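Local coordinates for TetR family Transcriptional regulator (Streptococcus agalactiae 2603V/R, PDB 3KKC), which probably binds DNA as a TetR-type transcriptional regulator and forms a dimer of all-helical subunits, at residues His70-Gly75 / Glu118-Pro123; Arg124-Tyr129 / Ile135-Leu140; Leu145-Glu150 / Lys169-Met174. All coordinates share one frame; numbering follows the deposited sequence.

Overall arrangement
The three contacts follow one another along the chain, and none nests in or crosses another. The predicted DNA-binding helix-turn-helix at residues 34-53 comes before all of them. Contact 1 joins the end of helix 57-71 to the middle of helix 107-129 and closes a loop of 42 residues, mostly helical. In contact 2, five residues lie between the segments, in the loop joining helices 107-129 and 137-157. Contact 3 then pairs helix 137-157 with helix 164-175 across 18 residues. Tyr122 touches Glu137 and Leu145, while Leu125 and Tyr129 touch Tyr171 and Leu172. Helix 107-129 takes part in contacts 1 and 2 and packs against contact 3. Contacts 2 and 3 also reach the second subunit.

Contact 1: His70-Gly75 / Glu118-Pro123. With NI (nickel (II) ion), chain E; IMD (imidazole), chain F.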
loop_
_atom_site.group_PDB
_atom_site.type_symbol
_atom_site.label_atom_id
_atom_site.label_comp_id
_atom_site.label_asym_id
_atom_site.label_seq_id
_atom_site.Cartn_x
_atom_site.Cartn_y
_atom_site.Cartn_z
ATOM N N HIS A 70 1.381 9.966 22.281
ATOM C CA HIS A 70 1.078 8.885 23.215
ATOM C C HIS A 70 1.675 7.517 22.853
ATOM O O HIS A 70 1.962 6.716 23.742
ATOM C CB HIS A 70 -0.415 8.705 23.478
ATOM C CG HIS A 70 -0.696 7.663 24.523
ATOM N ND1 HIS A 70 -0.375 7.846 25.856
ATOM C CD2 HIS A 70 -1.214 6.412 24.431
ATOM C CE1 HIS A 70 -0.702 6.761 26.538
ATOM N NE2 HIS A 70 -1.219 5.878 25.702
ATOM N N LEU A 71 1.825 7.232 21.565
ATOM C CA LEU A 71 2.360 5.937 21.154
ATOM C C LEU A 71 3.868 5.840 21.362
ATOM O O LEU A 71 4.351 4.881 21.942
ATOM C CB LEU A 71 2.018 5.649 19.696
ATOM C CG LEU A 71 0.579 5.218 19.444
ATOM C CD1 LEU A 71 0.434 4.614 18.072
ATOM C CD2 LEU A 71 0.205 4.216 20.489
ATOM N N PHE A 72 4.611 6.846 20.920
ATOM C CA PHE A 72 6.063 6.725 20.797
ATOM C C PHE A 72 6.792 7.649 21.741
ATOM O O PHE A 72 7.632 7.208 22.512
ATOM C CB PHE A 72 6.543 7.070 19.378
ATOM C CG PHE A 72 5.754 6.420 18.268
ATOM C CD1 PHE A 72 5.969 5.094 17.923
ATOM C CD2 PHE A 72 4.833 7.151 17.538
ATOM C CE1 PHE A 72 5.258 4.505 16.879
ATOM C CE2 PHE A 72 4.125 6.569 16.500
ATOM C CZ PHE A 72 4.342 5.249 16.170
ATOM N N LYS A 73 6.493 8.941 21.641
ATOM C CA LYS A 73 7.252 9.974 22.336
ATOM C C LYS A 73 7.138 9.813 23.849
ATOM O O LYS A 73 7.380 10.743 24.623
ATOM C CB LYS A 73 6.825 11.361 21.850
ATOM C CG LYS A 73 6.957 11.511 20.328
ATOM C CD LYS A 73 5.911 12.466 19.760
ATOM C CE LYS A 73 5.568 12.139 18.306
ATOM N NZ LYS A 73 4.342 12.864 17.829
ATOM N N GLN A 74 6.763 8.601 24.246
ATOM C CA GLN A 74 6.841 8.133 25.623
ATOM C C GLN A 74 8.280 7.892 26.091
ATOM O O GLN A 74 9.100 7.300 25.372
ATOM C CB GLN A 74 6.066 6.821 25.743
ATOM C CG GLN A 74 4.584 6.976 25.548
ATOM C CD GLN A 74 3.971 7.842 26.620
ATOM O OE1 GLN A 74 3.029 7.429 27.288
ATOM N NE2 GLN A 74 4.517 9.043 26.808
ATOM N N GLY A 75 8.581 8.348 27.299
ATOM C CA GLY A 75 9.791 7.924 27.975
ATOM C C GLY A 75 9.437 6.817 28.953
ATOM O O GLY A 75 10.133 6.593 29.939
ATOM N N GLU A 118 10.097 5.177 11.780
ATOM C CA GLU A 118 11.497 5.364 11.417
ATOM C C GLU A 118 12.351 5.892 12.555
ATOM O O GLU A 118 13.551 5.646 12.599
ATOM C CB GLU A 118 11.651 6.337 10.243
ATOM C CG GLU A 118 11.424 5.757 8.884
ATOM C CD GLU A 118 11.934 6.678 7.777
ATOM O OE1 GLU A 118 12.966 7.361 7.997
ATOM O OE2 GLU A 118 11.307 6.717 6.688
ATOM N N HIS A 119 11.755 6.655 13.454
ATOM C CA HIS A 119 12.533 7.350 14.474
ATOM C C HIS A 119 12.564 6.571 15.785
ATOM O O HIS A 119 13.555 6.601 16.529
ATOM C CB HIS A 119 11.943 8.740 14.696
ATOM C CG HIS A 119 12.694 9.573 15.686
ATOM N ND1 HIS A 119 13.873 10.219 15.374
ATOM C CD2 HIS A 119 12.419 9.894 16.975
ATOM C CE1 HIS A 119 14.297 10.895 16.428
ATOM N NE2 HIS A 119 13.434 10.712 17.413
ATOM N N ASP A 120 11.487 5.856 16.076
ATOM C CA ASP A 120 11.354 5.284 17.407
ATOM C C ASP A 120 11.207 3.773 17.402
ATOM O O ASP A 120 11.424 3.125 18.418
ATOM C CB ASP A 120 10.206 5.967 18.167
ATOM C CG ASP A 120 10.522 7.438 18.525
ATOM O OD1 ASP A 120 11.658 7.740 18.968
ATOM O OD2 ASP A 120 9.628 8.298 18.368
ATOM N N VAL A 121 10.873 3.196 16.257
ATOM C CA VAL A 121 10.789 1.745 16.175
ATOM C C VAL A 121 11.939 1.089 15.381
ATOM O O VAL A 121 12.503 0.068 15.796
ATOM C CB VAL A 121 9.432 1.313 15.638
ATOM C CG1 VAL A 121 9.448 -0.164 15.179
ATOM C CG2 VAL A 121 8.365 1.571 16.713
ATOM N N TYR A 122 12.302 1.680 14.253
ATOM C CA TYR A 122 13.297 1.059 13.394
ATOM C C TYR A 122 14.681 0.887 14.027
ATOM O O TYR A 122 15.243 -0.206 13.988
ATOM C CB TYR A 122 13.439 1.805 12.077
ATOM C CG TYR A 122 14.547 1.229 11.262
ATOM C CD1 TYR A 122 14.444 -0.054 10.739
ATOM C CD2 TYR A 122 15.712 1.946 11.038
ATOM C CE1 TYR A 122 15.470 -0.609 10.004
ATOM C CE2 TYR A 122 16.744 1.407 10.291
ATOM C CZ TYR A 122 16.617 0.127 9.780
ATOM O OH TYR A 122 17.644 -0.415 9.039
ATOM N N PRO A 123 15.249 1.973 14.580
ATOM C CA PRO A 123 16.608 1.864 15.121
ATOM C C PRO A 123 16.773 0.727 16.127
ATOM O O PRO A 123 17.750 -0.010 16.044
ATOM C CB PRO A 123 16.831 3.233 15.772
ATOM C CG PRO A 123 15.991 4.159 14.958
ATOM C CD PRO A 123 14.746 3.357 14.650
HETATM NI NI NI E . -1.801 3.776 25.906
HETATM N N1 IMD F . 1.590 5.197 28.619
HETATM C C2 IMD F . 1.263 3.997 28.092
HETATM N N3 IMD F . -0.029 3.731 28.388
HETATM C C4 IMD F . -0.525 4.760 29.106
HETATM C C5 IMD F . 0.499 5.688 29.252
#
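Phe72 and Asp120 bring the two backbones closest, with CA atoms 6.4 Å apart, where helix 57-71 has just ended and helix 107-129 runs through a wide pi-type turn at 118-121 before a kink at Pro123. The contact is small and buried. Phe72 meets Asp120 with the base of its side chain: CB lies 3.5 Å from Asp120 OD2. Further out, Phe72 CE1 approaches Val121 CG2 at 4.3 Å, a loose apolar touch. Both partners stand obliquely to the phenyl ring. No hydrogen bond joins the two segments; the contact between them is van der Waals. On the other side of segment 70-75 is the nickel site. His70 holds CG anti to its backbone nitrogen (chi1 -175°), and His70 NE2 binds the nickel at 2.2 Å. His86 and His90 also bind the metal. An imidazole, probably from the crystallisation liquor, lies at the edge of the His70 ring and near its plane, with His70 CE1 3.2 Å from imidazole C5. Gln74 bends at chi2 (-64°), and imidazole N1 gives its OE1 a weak hydrogen bond of 3.0 Å, far from straight at 127°. The end of helix 57-71 thus carries the metal ligand His70, and Phe72, just past it, packs on helix 107-129. Helix 80-93 packs beside both segments, with Ile87 against Leu71 and Phe72 and Tyr83 against Asp120, while Phe113 and Glu116 of helix 107-129 also touch Phe72, and helix 137-157 packs against Tyr122.

Contact 2: Arg124-Tyr129 / Ile135-Leu140; sequences RLREEY and IPEDFL
A bend at chi2 (-37°) and another at chi3 carry the Arg126 guanidinium to Glu137, whose chain turns at chi2 (60°); the two groups meet from opposite directions. The pair joins two successive helices, linked by a loop, in the C-terminal domain of the TetR fold. Arg126 lies near the end of helix 107-129, and Glu137 is in the first turn of helix 137-157. The salt bridge is side-on and two-pronged. Arg126 NE to Glu137 OE1 is modelled at 2.5 Å, a length probably too short to take literally, along an almost straight bond of 169°. OE1 accepts through its syn lone pair and lies in the guanidinium plane. The second prong is longer and tilted: Arg126 NH2 to Glu137 OE2 is 3.1 Å. The two flat groups are nearly coplanar. Two bonds at two different nitrogens fix the rotation of the guanidinium about its chain. Val133, in the link between the helices, also touches Arg126. Beyond Glu137, Phe139 packs on Thr151 of the second subunit. Leu140 completes the contact from above: its CD2 lies over one guanidinium face, toward the rim, 4.1 Å from Arg126 NE.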
loop_
_atom_site.group_PDB
_atom_site.type_symbol
_atom_site.label_atom_id
_atom_site.label_comp_id
_atom_site.label_asym_id
_atom_site.label_seq_id
_atom_site.Cartn_x
_atom_site.Cartn_y
_atom_site.Cartn_z
ATOM N N ARG A 124 15.834 0.564 17.048
ATOM C CA ARG A 124 15.909 -0.573 17.952
ATOM C C ARG A 124 15.681 -1.903 17.230
ATOM O O ARG A 124 16.388 -2.870 17.460
ATOM C CB ARG A 124 14.981 -0.400 19.163
ATOM C CG ARG A 124 15.702 0.192 20.375
ATOM C CD ARG A 124 14.775 0.540 21.533
ATOM N NE ARG A 124 14.480 -0.600 22.416
ATOM C CZ ARG A 124 15.376 -1.255 23.162
ATOM N NH1 ARG A 124 16.665 -0.919 23.130
ATOM N NH2 ARG A 124 14.982 -2.268 23.929
ATOM N N LEU A 125 14.703 -1.944 16.342
ATOM C CA LEU A 125 14.393 -3.157 15.593
ATOM C C LEU A 125 15.634 -3.665 14.874
ATOM O O LEU A 125 15.872 -4.871 14.776
ATOM C CB LEU A 125 13.299 -2.862 14.563
ATOM C CG LEU A 125 12.765 -4.103 13.857
ATOM C CD1 LEU A 125 12.341 -5.143 14.901
ATOM C CD2 LEU A 125 11.622 -3.750 12.922
ATOM N N ARG A 126 16.418 -2.722 14.365
ATOM C CA ARG A 126 17.608 -3.026 13.584
ATOM C C ARG A 126 18.659 -3.666 14.480
ATOM O O ARG A 126 19.073 -4.798 14.262
ATOM C CB ARG A 126 18.190 -1.733 13.000
ATOM C CG ARG A 126 18.798 -1.870 11.630
ATOM C CD ARG A 126 19.499 -3.167 11.476
ATOM N NE ARG A 126 20.826 -3.001 10.893
ATOM C CZ ARG A 126 21.853 -3.813 11.139
ATOM N NH1 ARG A 126 21.713 -4.846 11.967
ATOM N NH2 ARG A 126 23.025 -3.590 10.562
ATOM N N GLU A 127 19.082 -2.907 15.486
ATOM C CA GLU A 127 20.224 -3.246 16.307
ATOM C C GLU A 127 19.954 -4.526 17.087
ATOM O O GLU A 127 20.872 -5.262 17.427
ATOM C CB GLU A 127 20.540 -2.064 17.238
ATOM C CG GLU A 127 21.108 -2.420 18.611
ATOM C CD GLU A 127 20.844 -1.335 19.660
ATOM O OE1 GLU A 127 21.824 -0.731 20.161
ATOM O OE2 GLU A 127 19.657 -1.082 19.988
ATOM N N GLU A 128 18.683 -4.819 17.313
ATOM C CA GLU A 128 18.316 -5.817 18.293
ATOM C C GLU A 128 17.808 -7.115 17.680
ATOM O O GLU A 128 17.849 -8.155 18.329
ATOM C CB GLU A 128 17.257 -5.236 19.217
ATOM C CG GLU A 128 17.343 -5.700 20.627
ATOM C CD GLU A 128 16.679 -4.725 21.573
ATOM O OE1 GLU A 128 17.185 -3.578 21.690
ATOM O OE2 GLU A 128 15.655 -5.111 22.187
ATOM N N TYR A 129 17.319 -7.069 16.444
ATOM C CA TYR A 129 16.734 -8.273 15.843
ATOM C C TYR A 129 17.487 -8.806 14.622
ATOM O O TYR A 129 17.335 -9.971 14.244
ATOM C CB TYR A 129 15.242 -8.062 15.543
ATOM C CG TYR A 129 14.447 -8.071 16.799
ATOM C CD1 TYR A 129 14.554 -7.019 17.690
ATOM C CD2 TYR A 129 13.638 -9.145 17.134
ATOM C CE1 TYR A 129 13.868 -7.010 18.865
ATOM C CE2 TYR A 129 12.941 -9.155 18.331
ATOM C CZ TYR A 129 13.058 -8.071 19.190
ATOM O OH TYR A 129 12.387 -8.015 20.390
ATOM N N ILE A 135 23.151 -8.173 4.209
ATOM C CA ILE A 135 22.100 -7.475 3.479
ATOM C C ILE A 135 22.309 -5.983 3.681
ATOM O O ILE A 135 22.469 -5.541 4.819
ATOM C CB ILE A 135 20.707 -7.866 3.963
ATOM C CG1 ILE A 135 20.489 -9.358 3.765
ATOM C CG2 ILE A 135 19.661 -7.117 3.189
ATOM C CD1 ILE A 135 19.138 -9.833 4.235
ATOM N N PRO A 136 22.340 -5.206 2.579
ATOM C CA PRO A 136 22.611 -3.765 2.669
ATOM C C PRO A 136 21.647 -3.100 3.649
ATOM O O PRO A 136 20.612 -3.686 3.976
ATOM C CB PRO A 136 22.363 -3.275 1.239
ATOM C CG PRO A 136 22.664 -4.467 0.385
ATOM C CD PRO A 136 22.154 -5.644 1.183
ATOM N N GLU A 137 21.987 -1.903 4.113
ATOM C CA GLU A 137 21.197 -1.245 5.139
ATOM C C GLU A 137 19.867 -0.695 4.594
ATOM O O GLU A 137 18.821 -0.801 5.235
ATOM C CB GLU A 137 22.027 -0.156 5.826
ATOM C CG GLU A 137 21.620 0.138 7.263
ATOM C CD GLU A 137 21.727 -1.078 8.187
ATOM O OE1 GLU A 137 20.952 -1.132 9.165
ATOM O OE2 GLU A 137 22.578 -1.969 7.945
ATOM N N ASP A 138 19.890 -0.131 3.399
ATOM C CA ASP A 138 18.670 0.473 2.869
ATOM C C ASP A 138 17.591 -0.567 2.546
ATOM O O ASP A 138 16.398 -0.294 2.658
ATOM C CB ASP A 138 18.971 1.396 1.678
ATOM C CG ASP A 138 19.558 0.659 0.494
ATOM O OD1 ASP A 138 20.291 -0.333 0.696
ATOM O OD2 ASP A 138 19.278 1.080 -0.646
ATOM N N PHE A 139 18.016 -1.767 2.174
ATOM C CA PHE A 139 17.071 -2.812 1.850
ATOM C C PHE A 139 16.499 -3.302 3.149
ATOM O O PHE A 139 15.320 -3.641 3.249
ATOM C CB PHE A 139 17.781 -3.968 1.159
ATOM C CG PHE A 139 16.853 -5.044 0.676
ATOM C CD1 PHE A 139 16.391 -5.041 -0.624
ATOM C CD2 PHE A 139 16.440 -6.046 1.522
ATOM C CE1 PHE A 139 15.546 -6.019 -1.061
ATOM C CE2 PHE A 139 15.597 -7.029 1.086
ATOM C CZ PHE A 139 15.148 -7.018 -0.201
ATOM N N LEU A 140 17.362 -3.350 4.153
ATOM C CA LEU A 140 16.943 -3.686 5.495
ATOM C C LEU A 140 15.882 -2.672 5.959
ATOM O O LEU A 140 14.767 -3.049 6.345
ATOM C CB LEU A 140 18.148 -3.704 6.435
ATOM C CG LEU A 140 18.397 -5.009 7.194
ATOM C CD1 LEU A 140 17.884 -6.224 6.423
ATOM C CD2 LEU A 140 19.882 -5.151 7.478
#

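Contact 3: Leu145-Glu150 / Lys169-Met174; sequences LSSFIE and KYYLTM
Ser147 and Tyr171, which touch across the contact, share a polar anchor: both hydroxyls hydrogen-bond to the backbone O of Leu144, one turn earlier on helix 137-157. That carbonyl oxygen therefore ties the Tyr171 hydroxyl of helix 164-175 to helix 137-157. The two residues meet at an edge. Ser147 OG lies in the plane of the tyrosine ring, 3.2 Å from Tyr171 CE1. Phe148 comes to the same ring from over a face. Its CG is anti to the backbone nitrogen (chi1 177°), which carries the phenyl across the tyrosine at about a right angle. The result is a T-shaped stack, with the edge of Phe148 toward the face of Tyr171. The centroids of the Phe148 and Tyr171 rings are 5.7 Å apart, and the planes make 77°. The touching atoms are Phe148 CD1 and Tyr171 CE2, 4.0 Å apart, near the rim of the face. Closer in, Phe148 CB rests 3.8 Å from Tyr171 CZ. With one face against Phe148, one edge on Ser147 and the hydroxyl tied to Leu144, the tyrosine has little freedom to turn. Leu125 of helix 107-129 also reaches the Tyr171 hydroxyl end. Elsewhere on these helices, Ser146 and Glu150 pack against Glu150 and Ser146 of the second subunit, and Met174 packs against Phe143 of that subunit. This fits the dimer interface common in TetR regulators, in which the last two long helices of each subunit come together as a four-helix bundle.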
loop_
_atom_site.group_PDB
_atom_site.type_symbol
_atom_site.label_atom_id
_atom_site.label_comp_id
_atom_site.label_asym_id
_atom_site.label_seq_id
_atom_site.Cartn_x
_atom_site.Cartn_y
_atom_site.Cartn_z
ATOM N N LEU A 145 10.400 -1.877 7.921
ATOM C CA LEU A 145 9.367 -0.889 8.179
ATOM C C LEU A 145 8.111 -1.244 7.426
ATOM O O LEU A 145 7.024 -1.240 7.989
ATOM C CB LEU A 145 9.838 0.501 7.762
ATOM C CG LEU A 145 10.061 1.470 8.919
ATOM C CD1 LEU A 145 10.243 0.725 10.203
ATOM C CD2 LEU A 145 11.268 2.351 8.649
ATOM N N SER A 146 8.264 -1.571 6.151
ATOM C CA SER A 146 7.108 -1.859 5.326
ATOM C C SER A 146 6.418 -3.167 5.715
ATOM O O SER A 146 5.191 -3.276 5.628
ATOM C CB SER A 146 7.485 -1.876 3.846
ATOM O OG SER A 146 6.803 -2.936 3.202
ATOM N N SER A 147 7.188 -4.167 6.133
ATOM C CA SER A 147 6.560 -5.420 6.539
ATOM C C SER A 147 5.904 -5.274 7.933
ATOM O O SER A 147 4.964 -5.995 8.284
ATOM C CB SER A 147 7.578 -6.549 6.555
ATOM O OG SER A 147 8.331 -6.486 7.755
ATOM N N PHE A 148 6.404 -4.342 8.734
ATOM C CA PHE A 148 5.729 -4.067 9.988
ATOM C C PHE A 148 4.358 -3.444 9.704
ATOM O O PHE A 148 3.334 -3.983 10.148
ATOM C CB PHE A 148 6.575 -3.191 10.915
ATOM C CG PHE A 148 5.883 -2.835 12.199
ATOM C CD1 PHE A 148 5.914 -3.697 13.274
ATOM C CD2 PHE A 148 5.198 -1.634 12.324
ATOM C CE1 PHE A 148 5.289 -3.368 14.445
ATOM C CE2 PHE A 148 4.577 -1.302 13.490
ATOM C CZ PHE A 148 4.618 -2.166 14.548
ATOM N N ILE A 149 4.340 -2.346 8.944
ATOM C CA ILE A 149 3.084 -1.683 8.585
ATOM C C ILE A 149 2.101 -2.640 7.935
ATOM O O ILE A 149 0.918 -2.654 8.284
ATOM C CB ILE A 149 3.267 -0.464 7.661
ATOM C CG1 ILE A 149 4.257 0.530 8.264
ATOM C CG2 ILE A 149 1.954 0.259 7.496
ATOM C CD1 ILE A 149 4.521 1.705 7.389
ATOM N N GLU A 150 2.584 -3.462 7.014
ATOM C CA GLU A 150 1.702 -4.403 6.331
ATOM C C GLU A 150 1.224 -5.565 7.210
ATOM O O GLU A 150 0.062 -5.961 7.137
ATOM C CB GLU A 150 2.335 -4.913 5.036
ATOM C CG GLU A 150 1.473 -4.669 3.808
ATOM C CD GLU A 150 1.325 -3.194 3.481
ATOM O OE1 GLU A 150 2.346 -2.466 3.463
ATOM O OE2 GLU A 150 0.183 -2.760 3.237
ATOM N N LYS A 169 5.032 -11.689 18.053
ATOM C CA LYS A 169 5.897 -12.851 18.058
ATOM C C LYS A 169 6.158 -13.333 16.637
ATOM O O LYS A 169 7.306 -13.385 16.179
ATOM C CB LYS A 169 5.235 -13.962 18.890
ATOM C CG LYS A 169 5.800 -15.361 18.689
ATOM C CD LYS A 169 4.883 -16.419 19.292
ATOM C CE LYS A 169 5.534 -17.802 19.258
ATOM N NZ LYS A 169 4.573 -18.888 19.613
ATOM N N TYR A 170 5.081 -13.706 15.958
ATOM C CA TYR A 170 5.155 -14.202 14.591
ATOM C C TYR A 170 5.825 -13.199 13.654
ATOM O O TYR A 170 6.432 -13.576 12.663
ATOM C CB TYR A 170 3.765 -14.597 14.090
ATOM C CG TYR A 170 3.199 -15.752 14.873
ATOM C CD1 TYR A 170 3.988 -16.861 15.158
ATOM C CD2 TYR A 170 1.889 -15.741 15.336
ATOM C CE1 TYR A 170 3.487 -17.937 15.886
ATOM C CE2 TYR A 170 1.373 -16.816 16.068
ATOM C CZ TYR A 170 2.181 -17.916 16.340
ATOM O OH TYR A 170 1.699 -19.001 17.063
ATOM N N TYR A 171 5.758 -11.924 13.984
ATOM C CA TYR A 171 6.434 -10.954 13.160
ATOM C C TYR A 171 7.938 -10.942 13.437
ATOM O O TYR A 171 8.757 -10.945 12.510
ATOM C CB TYR A 171 5.832 -9.559 13.348
ATOM C CG TYR A 171 6.688 -8.488 12.717
ATOM C CD1 TYR A 171 6.625 -8.228 11.359
ATOM C CD2 TYR A 171 7.601 -7.777 13.478
ATOM C CE1 TYR A 171 7.439 -7.263 10.777
ATOM C CE2 TYR A 171 8.406 -6.816 12.909
ATOM C CZ TYR A 171 8.322 -6.558 11.564
ATOM O OH TYR A 171 9.142 -5.587 11.030
ATOM N N LEU A 172 8.296 -10.919 14.714
ATOM C CA LEU A 172 9.695 -10.856 15.120
ATOM C C LEU A 172 10.472 -12.102 14.674
ATOM O O LEU A 172 11.639 -12.012 14.283
ATOM C CB LEU A 172 9.784 -10.675 16.631
ATOM C CG LEU A 172 10.251 -9.319 17.183
ATOM C CD1 LEU A 172 10.328 -8.170 16.137
ATOM C CD2 LEU A 172 9.416 -8.903 18.400
ATOM N N THR A 173 9.828 -13.265 14.719
ATOM C CA THR A 173 10.497 -14.478 14.269
ATOM C C THR A 173 10.644 -14.441 12.742
ATOM O O THR A 173 11.661 -14.879 12.193
ATOM C CB THR A 173 9.787 -15.775 14.754
ATOM O OG1 THR A 173 8.437 -15.786 14.286
ATOM C CG2 THR A 173 9.781 -15.859 16.288
HETATM N N MSE A 174 9.644 -13.886 12.059
HETATM C CA MSE A 174 9.690 -13.778 10.600
HETATM C C MSE A 174 10.828 -12.910 10.099
HETATM O O MSE A 174 11.375 -13.170 9.033
HETATM C CB MSE A 174 8.374 -13.269 10.032
HETATM C CG MSE A 174 7.383 -14.363 9.725
HETATM SE SE MSE A 174 8.241 -15.816 8.767
HETATM C CE MSE A 174 8.644 -14.887 7.085
#